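Local coordinates for protein putative TetR-family transcriptional regulator (Streptomyces coelicolor, PDB 2HXO) that probably binds DNA at cis-regulatory regions and controls transcription, as a dimeric regulator of the TetR family, at residues Asp69-Ala74 with Glu103-Leu108; Val94-Trp99 with Asp213-Phe218; Thr189-Leu194 with Asp207-His212. One frame throughout, in Å; residues are numbered along the deposited sequence.

Interaction 1: Asp69-Ala74 with Glu103-Leu108; sequences DAVVTA and EAHPWL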
loop_
_atom_site.group_PDB
_atom_site.type_symbol
_atom_site.label_atom_id
_atom_site.label_comp_id
_atom_site.label_asym_id
_atom_site.label_seq_id
_atom_site.Cartn_x
_atom_site.Cartn_y
_atom_site.Cartn_z
ATOM N N ASP A 69 -5.538 -15.370 7.529
ATOM C CA ASP A 69 -4.420 -16.171 8.019
ATOM C C ASP A 69 -4.266 -17.480 7.249
ATOM O O ASP A 69 -3.158 -17.862 6.870
ATOM C CB ASP A 69 -4.624 -16.467 9.510
ATOM C CG ASP A 69 -3.449 -17.204 10.145
ATOM O OD1 ASP A 69 -2.519 -16.536 10.639
ATOM O OD2 ASP A 69 -3.454 -18.452 10.159
ATOM N N ALA A 70 -5.377 -18.169 7.017
ATOM C CA ALA A 70 -5.340 -19.444 6.306
ATOM C C ALA A 70 -4.816 -19.276 4.880
ATOM O O ALA A 70 -3.978 -20.048 4.416
ATOM C CB ALA A 70 -6.730 -20.068 6.284
ATOM N N VAL A 71 -5.324 -18.271 4.186
ATOM C CA VAL A 71 -4.909 -18.002 2.819
ATOM C C VAL A 71 -3.430 -17.608 2.739
ATOM O O VAL A 71 -2.700 -18.079 1.874
ATOM C CB VAL A 71 -5.782 -16.881 2.204
ATOM C CG1 VAL A 71 -5.023 -16.161 1.098
ATOM C CG2 VAL A 71 -7.068 -17.488 1.658
ATOM N N VAL A 72 -3.000 -16.742 3.650
ATOM C CA VAL A 72 -1.619 -16.281 3.678
ATOM C C VAL A 72 -0.656 -17.433 3.974
ATOM O O VAL A 72 0.337 -17.622 3.264
ATOM C CB VAL A 72 -1.451 -15.154 4.722
ATOM C CG1 VAL A 72 0.018 -14.840 4.938
ATOM C CG2 VAL A 72 -2.192 -13.908 4.248
ATOM N N THR A 73 -0.955 -18.202 5.015
ATOM C CA THR A 73 -0.125 -19.332 5.395
ATOM C C THR A 73 0.028 -20.315 4.249
ATOM O O THR A 73 1.125 -20.794 3.965
ATOM C CB THR A 73 -0.734 -20.096 6.590
ATOM O OG1 THR A 73 -0.650 -19.293 7.772
ATOM C CG2 THR A 73 0.003 -21.407 6.822
ATOM N N ALA A 74 -1.081 -20.617 3.587
ATOM C CA ALA A 74 -1.064 -21.575 2.487
ATOM C C ALA A 74 -0.237 -21.075 1.313
ATOM O O ALA A 74 0.532 -21.834 0.721
ATOM C CB ALA A 74 -2.496 -21.889 2.034
ATOM N N GLU A 103 -3.933 -11.662 -5.322
ATOM C CA GLU A 103 -4.357 -11.667 -6.710
ATOM C C GLU A 103 -5.478 -12.692 -6.873
ATOM O O GLU A 103 -6.437 -12.477 -7.625
ATOM C CB GLU A 103 -3.156 -12.014 -7.594
ATOM C CG GLU A 103 -3.453 -12.199 -9.065
ATOM C CD GLU A 103 -2.244 -11.858 -9.928
ATOM O OE1 GLU A 103 -2.018 -10.648 -10.170
ATOM O OE2 GLU A 103 -1.515 -12.790 -10.349
ATOM N N ALA A 104 -5.357 -13.801 -6.152
ATOM C CA ALA A 104 -6.363 -14.852 -6.203
ATOM C C ALA A 104 -7.554 -14.497 -5.309
ATOM O O ALA A 104 -8.680 -14.949 -5.544
ATOM C CB ALA A 104 -5.754 -16.178 -5.761
ATOM N N HIS A 105 -7.301 -13.684 -4.288
ATOM C CA HIS A 105 -8.337 -13.263 -3.348
ATOM C C HIS A 105 -8.292 -11.744 -3.165
ATOM O O HIS A 105 -7.599 -11.232 -2.284
ATOM C CB HIS A 105 -8.125 -13.944 -1.993
ATOM C CG HIS A 105 -8.110 -15.443 -2.049
ATOM N ND1 HIS A 105 -9.040 -16.357 -1.684
ATOM C CD2 HIS A 105 -7.020 -16.164 -2.482
ATOM C CE1 HIS A 105 -8.494 -17.602 -1.895
ATOM N NE2 HIS A 105 -7.274 -17.458 -2.376
ATOM N N PRO A 106 -9.041 -11.005 -3.994
ATOM C CA PRO A 106 -9.111 -9.538 -3.962
ATOM C C PRO A 106 -9.356 -8.935 -2.590
ATOM O O PRO A 106 -8.776 -7.905 -2.235
ATOM C CB PRO A 106 -10.245 -9.232 -4.937
ATOM C CG PRO A 106 -10.114 -10.343 -5.942
ATOM C CD PRO A 106 -9.901 -11.550 -5.059
ATOM N N TRP A 107 -10.231 -9.570 -1.825
ATOM C CA TRP A 107 -10.557 -9.094 -0.484
ATOM C C TRP A 107 -9.347 -9.125 0.470
ATOM O O TRP A 107 -9.306 -8.384 1.453
ATOM C CB TRP A 107 -11.683 -9.947 0.103
ATOM C CG TRP A 107 -11.381 -11.429 0.081
ATOM C CD1 TRP A 107 -11.686 -12.316 -0.912
ATOM C CD2 TRP A 107 -10.693 -12.181 1.091
ATOM N NE1 TRP A 107 -11.236 -13.576 -0.584
ATOM C CE2 TRP A 107 -10.621 -13.521 0.639
ATOM C CE3 TRP A 107 -10.129 -11.854 2.333
ATOM C CZ2 TRP A 107 -10.005 -14.536 1.389
ATOM C CZ3 TRP A 107 -9.516 -12.867 3.080
ATOM C CH2 TRP A 107 -9.462 -14.191 2.602
ATOM N N LEU A 108 -8.363 -9.970 0.172
ATOM C CA LEU A 108 -7.185 -10.108 1.028
ATOM C C LEU A 108 -6.436 -8.817 1.342
ATOM O O LEU A 108 -6.051 -8.586 2.491
ATOM C CB LEU A 108 -6.199 -11.116 0.429
ATOM C CG LEU A 108 -5.099 -11.589 1.389
ATOM C CD1 LEU A 108 -5.731 -12.347 2.554
ATOM C CD2 LEU A 108 -4.120 -12.496 0.668
#

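Interaction 2: Val94-Trp99 with Asp213-Phe218; sequences VALGLW and DDREQF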
loop_
_atom_site.group_PDB
_atom_site.type_symbol
_atom_site.label_atom_id
_atom_site.label_comp_id
_atom_site.label_asym_id
_atom_site.label_seq_id
_atom_site.Cartn_x
_atom_site.Cartn_y
_atom_site.Cartn_z
ATOM N N VAL A 94 8.395 -15.154 -0.056
ATOM C CA VAL A 94 7.366 -14.670 0.853
ATOM C C VAL A 94 6.527 -13.603 0.159
ATOM O O VAL A 94 5.303 -13.651 0.203
ATOM C CB VAL A 94 7.953 -14.061 2.129
ATOM C CG1 VAL A 94 6.834 -13.397 2.933
ATOM C CG2 VAL A 94 8.622 -15.141 2.952
ATOM N N ALA A 95 7.193 -12.655 -0.494
ATOM C CA ALA A 95 6.514 -11.560 -1.188
ATOM C C ALA A 95 5.632 -12.045 -2.353
ATOM O O ALA A 95 4.509 -11.564 -2.532
ATOM C CB ALA A 95 7.550 -10.546 -1.687
ATOM N N LEU A 96 6.133 -12.988 -3.149
ATOM C CA LEU A 96 5.337 -13.518 -4.262
ATOM C C LEU A 96 4.140 -14.290 -3.728
ATOM O O LEU A 96 3.061 -14.252 -4.313
ATOM C CB LEU A 96 6.174 -14.433 -5.151
ATOM C CG LEU A 96 7.212 -13.689 -5.986
ATOM C CD1 LEU A 96 8.022 -14.693 -6.800
ATOM C CD2 LEU A 96 6.508 -12.677 -6.889
ATOM N N GLY A 97 4.338 -14.999 -2.619
ATOM C CA GLY A 97 3.240 -15.731 -2.014
ATOM C C GLY A 97 2.155 -14.720 -1.681
ATOM O O GLY A 97 0.984 -14.947 -1.971
ATOM N N LEU A 98 2.536 -13.589 -1.087
ATOM C CA LEU A 98 1.551 -12.569 -0.742
ATOM C C LEU A 98 0.948 -11.938 -1.997
ATOM O O LEU A 98 -0.259 -11.739 -2.082
ATOM C CB LEU A 98 2.185 -11.490 0.147
ATOM C CG LEU A 98 2.494 -11.937 1.583
ATOM C CD1 LEU A 98 3.180 -10.819 2.339
ATOM C CD2 LEU A 98 1.191 -12.348 2.285
ATOM N N TRP A 99 1.793 -11.618 -2.972
ATOM C CA TRP A 99 1.329 -11.017 -4.216
ATOM C C TRP A 99 0.316 -11.916 -4.931
ATOM O O TRP A 99 -0.758 -11.458 -5.333
ATOM C CB TRP A 99 2.519 -10.743 -5.141
ATOM C CG TRP A 99 2.120 -10.391 -6.555
ATOM C CD1 TRP A 99 1.791 -11.265 -7.565
ATOM C CD2 TRP A 99 2.056 -9.078 -7.130
ATOM N NE1 TRP A 99 1.538 -10.573 -8.728
ATOM C CE2 TRP A 99 1.694 -9.232 -8.489
ATOM C CE3 TRP A 99 2.274 -7.790 -6.631
ATOM C CZ2 TRP A 99 1.550 -8.143 -9.353
ATOM C CZ3 TRP A 99 2.129 -6.706 -7.491
ATOM C CH2 TRP A 99 1.773 -6.890 -8.836
ATOM N N ASP A 213 5.128 -5.401 -17.116
ATOM C CA ASP A 213 4.632 -6.498 -16.291
ATOM C C ASP A 213 4.652 -6.113 -14.815
ATOM O O ASP A 213 5.698 -5.771 -14.261
ATOM C CB ASP A 213 5.467 -7.766 -16.515
ATOM C CG ASP A 213 4.986 -8.944 -15.665
ATOM O OD1 ASP A 213 3.819 -8.925 -15.209
ATOM O OD2 ASP A 213 5.766 -9.898 -15.462
ATOM N N ASP A 214 3.485 -6.167 -14.185
ATOM C CA ASP A 214 3.349 -5.813 -12.780
ATOM C C ASP A 214 4.159 -6.744 -11.876
ATOM O O ASP A 214 4.892 -6.286 -11.004
ATOM C CB ASP A 214 1.874 -5.858 -12.371
ATOM C CG ASP A 214 1.010 -4.924 -13.198
ATOM O OD1 ASP A 214 1.155 -3.689 -13.051
ATOM O OD2 ASP A 214 0.188 -5.425 -14.000
ATOM N N ARG A 215 4.022 -8.048 -12.100
ATOM C CA ARG A 215 4.710 -9.058 -11.307
ATOM C C ARG A 215 6.223 -8.851 -11.288
ATOM O O ARG A 215 6.859 -8.930 -10.232
ATOM C CB ARG A 215 4.367 -10.455 -11.842
ATOM C CG ARG A 215 4.778 -11.641 -10.953
ATOM C CD ARG A 215 3.916 -12.855 -11.308
ATOM N NE ARG A 215 3.880 -13.889 -10.275
ATOM C CZ ARG A 215 4.895 -14.701 -9.987
ATOM N NH1 ARG A 215 6.038 -14.601 -10.655
ATOM N NH2 ARG A 215 4.761 -15.620 -9.033
ATOM N N GLU A 216 6.803 -8.589 -12.454
ATOM C CA GLU A 216 8.240 -8.363 -12.531
ATOM C C GLU A 216 8.603 -7.057 -11.836
ATOM O O GLU A 216 9.660 -6.942 -11.212
ATOM C CB GLU A 216 8.696 -8.334 -13.988
ATOM C CG GLU A 216 8.663 -9.714 -14.645
ATOM C CD GLU A 216 9.349 -10.781 -13.795
ATOM O OE1 GLU A 216 10.591 -10.718 -13.636
ATOM O OE2 GLU A 216 8.639 -11.682 -13.276
ATOM N N GLN A 217 7.732 -6.066 -11.958
ATOM C CA GLN A 217 7.967 -4.788 -11.313
ATOM C C GLN A 217 8.054 -5.068 -9.812
ATOM O O GLN A 217 8.984 -4.631 -9.129
ATOM C CB GLN A 217 6.802 -3.834 -11.595
ATOM C CG GLN A 217 6.901 -2.518 -10.835
ATOM C CD GLN A 217 8.180 -1.786 -11.167
ATOM O OE1 GLN A 217 8.454 -1.526 -12.338
ATOM N NE2 GLN A 217 8.979 -1.456 -10.141
ATOM N N PHE A 218 7.068 -5.809 -9.319
ATOM C CA PHE A 218 6.981 -6.189 -7.925
ATOM C C PHE A 218 8.291 -6.780 -7.417
ATOM O O PHE A 218 8.845 -6.306 -6.423
ATOM C CB PHE A 218 5.853 -7.201 -7.744
ATOM C CG PHE A 218 5.622 -7.601 -6.309
ATOM C CD1 PHE A 218 5.244 -6.649 -5.361
ATOM C CD2 PHE A 218 5.801 -8.922 -5.900
ATOM C CE1 PHE A 218 5.048 -7.002 -4.028
ATOM C CE2 PHE A 218 5.608 -9.284 -4.568
ATOM C CZ PHE A 218 5.227 -8.312 -3.626
#

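Interaction 3: Thr189-Leu194 with Asp207-His212; sequences TAWEGL and DQVRGH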
loop_
_atom_site.group_PDB
_atom_site.type_symbol
_atom_site.label_atom_id
_atom_site.label_comp_id
_atom_site.label_asym_id
_atom_site.label_seq_id
_atom_site.Cartn_x
_atom_site.Cartn_y
_atom_site.Cartn_z
ATOM N N THR A 189 -0.431 5.746 -24.047
ATOM C CA THR A 189 -0.734 6.751 -25.057
ATOM C C THR A 189 -1.136 8.071 -24.409
ATOM O O THR A 189 -0.690 9.137 -24.836
ATOM C CB THR A 189 -1.835 6.271 -26.039
ATOM O OG1 THR A 189 -2.883 5.619 -25.319
ATOM C CG2 THR A 189 -1.251 5.301 -27.046
ATOM N N ALA A 190 -1.961 8.002 -23.366
ATOM C CA ALA A 190 -2.390 9.213 -22.669
ATOM C C ALA A 190 -1.185 10.031 -22.208
ATOM O O ALA A 190 -1.170 11.254 -22.350
ATOM C CB ALA A 190 -3.259 8.852 -21.473
ATOM N N TRP A 191 -0.180 9.350 -21.654
ATOM C CA TRP A 191 1.032 10.018 -21.175
ATOM C C TRP A 191 1.835 10.590 -22.332
ATOM O O TRP A 191 2.427 11.663 -22.217
ATOM C CB TRP A 191 1.898 9.043 -20.363
ATOM C CG TRP A 191 1.393 8.829 -18.964
ATOM C CD1 TRP A 191 0.168 9.186 -18.475
ATOM C CD2 TRP A 191 2.092 8.206 -17.876
ATOM N NE1 TRP A 191 0.061 8.830 -17.156
ATOM C CE2 TRP A 191 1.224 8.227 -16.758
ATOM C CE3 TRP A 191 3.365 7.633 -17.734
ATOM C CZ2 TRP A 191 1.588 7.697 -15.510
ATOM C CZ3 TRP A 191 3.729 7.102 -16.487
ATOM C CH2 TRP A 191 2.840 7.141 -15.396
ATOM N N GLU A 192 1.846 9.866 -23.447
ATOM C CA GLU A 192 2.558 10.304 -24.645
ATOM C C GLU A 192 1.946 11.587 -25.201
ATOM O O GLU A 192 2.444 12.148 -26.173
ATOM C CB GLU A 192 2.532 9.197 -25.708
ATOM C CG GLU A 192 3.575 8.117 -25.465
ATOM C CD GLU A 192 3.432 6.924 -26.388
ATOM O OE1 GLU A 192 4.371 6.098 -26.427
ATOM O OE2 GLU A 192 2.383 6.804 -27.064
ATOM N N GLY A 193 0.865 12.044 -24.571
ATOM C CA GLY A 193 0.205 13.266 -24.991
ATOM C C GLY A 193 0.622 14.438 -24.114
ATOM O O GLY A 193 0.302 15.595 -24.401
ATOM N N LEU A 194 1.341 14.138 -23.037
ATOM C CA LEU A 194 1.804 15.176 -22.126
ATOM C C LEU A 194 2.828 16.039 -22.847
ATOM O O LEU A 194 3.543 15.557 -23.724
ATOM C CB LEU A 194 2.425 14.540 -20.878
ATOM C CG LEU A 194 1.432 13.815 -19.962
ATOM C CD1 LEU A 194 2.166 13.041 -18.885
ATOM C CD2 LEU A 194 0.489 14.829 -19.345
ATOM N N ASP A 207 6.353 5.165 -23.336
ATOM C CA ASP A 207 6.148 3.910 -24.056
ATOM C C ASP A 207 6.360 2.659 -23.209
ATOM O O ASP A 207 5.684 1.646 -23.409
ATOM C CB ASP A 207 7.064 3.867 -25.286
ATOM C CG ASP A 207 8.501 4.230 -24.957
ATOM O OD1 ASP A 207 9.307 4.403 -25.895
ATOM O OD2 ASP A 207 8.828 4.342 -23.759
ATOM N N GLN A 208 7.294 2.729 -22.267
ATOM C CA GLN A 208 7.587 1.595 -21.401
ATOM C C GLN A 208 6.394 1.176 -20.550
ATOM O O GLN A 208 6.397 0.095 -19.970
ATOM C CB GLN A 208 8.777 1.914 -20.494
ATOM C CG GLN A 208 10.093 2.029 -21.234
ATOM C CD GLN A 208 11.232 2.478 -20.340
ATOM O OE1 GLN A 208 11.534 1.847 -19.322
ATOM N NE2 GLN A 208 11.876 3.576 -20.719
ATOM N N VAL A 209 5.374 2.027 -20.474
ATOM C CA VAL A 209 4.185 1.700 -19.690
ATOM C C VAL A 209 3.492 0.496 -20.317
ATOM O O VAL A 209 3.056 -0.425 -19.619
ATOM C CB VAL A 209 3.170 2.867 -19.659
ATOM C CG1 VAL A 209 1.932 2.445 -18.885
ATOM C CG2 VAL A 209 3.794 4.103 -19.027
ATOM N N ARG A 210 3.397 0.522 -21.645
ATOM C CA ARG A 210 2.756 -0.537 -22.421
ATOM C C ARG A 210 3.583 -1.814 -22.348
ATOM O O ARG A 210 4.772 -1.805 -22.662
ATOM C CB ARG A 210 2.623 -0.087 -23.881
ATOM C CG ARG A 210 1.580 -0.836 -24.712
ATOM C CD ARG A 210 1.365 -0.124 -26.047
ATOM N NE ARG A 210 1.175 1.316 -25.856
ATOM C CZ ARG A 210 1.160 2.214 -26.837
ATOM N NH1 ARG A 210 1.321 1.828 -28.097
ATOM N NH2 ARG A 210 0.998 3.502 -26.559
ATOM N N GLY A 211 2.956 -2.907 -21.930
ATOM C CA GLY A 211 3.673 -4.166 -21.831
ATOM C C GLY A 211 4.476 -4.281 -20.548
ATOM O O GLY A 211 5.283 -5.198 -20.372
ATOM N N HIS A 212 4.265 -3.328 -19.649
ATOM C CA HIS A 212 4.948 -3.324 -18.368
ATOM C C HIS A 212 4.325 -4.418 -17.513
ATOM O O HIS A 212 3.129 -4.378 -17.230
ATOM C CB HIS A 212 4.778 -1.957 -17.697
ATOM C CG HIS A 212 5.000 -1.975 -16.217
ATOM N ND1 HIS A 212 3.966 -1.884 -15.309
ATOM C CD2 HIS A 212 6.134 -2.099 -15.486
ATOM C CE1 HIS A 212 4.455 -1.950 -14.082
ATOM N NE2 HIS A 212 5.767 -2.079 -14.163
#

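Interaction 1: Asp69-Ala74 with Glu103-Leu108
Val71 meets His105, Trp107 and Leu108 where helix 60-76 packs against the bend between helix 87-104 and helix 107-118. In TetR-family regulators the helix following the helix-turn-helix joins the DNA-binding part to the larger C-terminal domain, and helix 60-76, just after the predicted motif, fits that role. Across the two segments the contact is wholly nonpolar in kind. Its aromatic component is a CH-pi contact: Val71 CG2 lies 4.0 Å from the centroid of the His105 ring and 15° off its normal, hence over a face. The same methyl approaches Trp107 CZ2 at 4.2 Å, obliquely to the indole. The aliphatic component runs tip to tip, with Val71 CG1 3.8 Å from Leu108 CD2. This division of labour follows from chi1 of 154°, which turns CG1 mainly to Leu108, though it also grazes His105 CD2, and CG2 to the two rings. If this valine were an alanine, the His105 face would probably lose its methyl cover and a gap would open before Leu108. Polar ends are served from outside: Asp30 OD2 is hydrogen-bonded to both His105 ND1 and Trp107 NE1, which ties the two rings to helix 18-31 and should limit their rotation. The two side chains also meet within the segment, His105 CB sitting over the indole face of Trp107. From the next residue, Val72 CG2 comes within 4.2 Å of Leu108 CD1.

Interaction 2: Val94-Trp99 with Asp213-Phe218
Trp99 and Arg215 mark the nearest backbone approach of the two segments, with their CA atoms 8.1 Å apart. Helix 94-99 and helix 214-218 run roughly antiparallel, their directions 146° apart, and the segment axes come no closer than 11.3 Å, a spacing that the large side chains between them bridge. The second helix begins here: Asp213 is its N-cap, its carboxylate accepting weak bonds from the backbone N atoms of Arg215 and Glu216. Both helices belong to the all-helical C-terminal domain of a TetR-family regulator.

Trp99 and Phe218 form an offset stack, the six-membered ring and the phenyl having centroids 4.6 Å apart and planes at 30°. The two side chains overlap alongside, pointing in contrary directions, and Trp99 CE3 comes to 3.4 Å from Phe218 CG over the phenyl face. With CG anti to the backbone N (chi1 -177°), the Phe218 ring is laid against Trp99. Phe218 CB lies over the indole face as well, 4.0 Å from the six-membered centroid of Trp99. At the phenyl edge, near its plane, lie Ala95 O, 3.2 Å from Phe218 CE2, and Leu96 CD2; Ala95 CB also touches CE2. At the far end of the indole, Asp214 CB adjoins the ring edge, 3.7 Å from Trp99 CH2. Leu96 CD2 sits over the centre of the Arg215 guanidinium, 4.0 Å from CZ, while Arg215 NH2 makes a salt bridge to Asp100. On the same helix, Gln217 NE2 is hydrogen-bonded to Thr148 O of the second subunit.

Aromatic overlap and methyl contacts thus join these helices directly, whereas the arginine's charge is probably balanced by Asp100, allowing its flat face to pack against a leucine.

Interaction 3: Thr189-Leu194 with Asp207-His212
Arg210 reaches across to Thr189 and Glu192, and its side chain can be traced outward from a tight turn. Its CB points toward the facing segment, CG stands anti to the backbone N (chi1 -160°), and the chain stays extended through CD before bending at chi3 (-48°). That bend brings NE to Asp185, with which it forms a salt bridge. Beyond it, CZ lies 3.9 Å from Thr189 CG2. NH2, at the tip, is 3.6 Å from Glu192 OE2, a long salt bridge, with the carboxylate and guanidinium planes 66° apart, and it has a weak hydrogen bond to Ser188 OG. The same nitrogen is modelled only 2.9 Å from Thr189 CG2, so close for a methyl that the exact spacing is doubtful.

The stem of this arginine is set by a type II beta turn from Val209 to His212, in which Gly211 has a phi of positive sign; at its backbone angles a CB would run into the carbonyl O of Arg210, which accounts for the glycine. Opposite, the end of helix 182-191 passes into a type I turn from Trp191 to Leu194. The two turns lie in the peripheral part of the TetR-like C-terminal domain, beside the second subunit, whose Phe129 meets the Trp191 ring.

Val209, one residue before the arginine, supplies the apolar half: its CG2 lies 3.8 Å from Trp191 CE3, oblique to the indole. Glu192, extended beyond CG, carries its other oxygen to Asp207, Glu192 OE1 standing 3.7 Å from Asp207 CB. The like-charged oxygens Glu192 OE1 and Asp207 OD1 remain 5.2 Å apart, and Asp207 OD2 accepts a weak bond from Gln208 N.

How the interactions relate
Interaction 1 and interaction 2 both use helix 87-104 and lie near the centre of the chain; they touch where Val72 CG1 is 3.8 Å from Leu98 CD2. Interaction 1 is the more buried and relies on methyls against methyls and rings, while interaction 2 adds an aromatic stack with charged groups at its border. Interaction 3, its centre about 27 Å from the centre of the chain, joins turns with several exposed residues and is the one of the three with a salt bridge between its segments, though a long one. It connects to interaction 2 through a probable hydrogen bond between Gln217 OE1 and His212 NE2, but does not touch interaction 1.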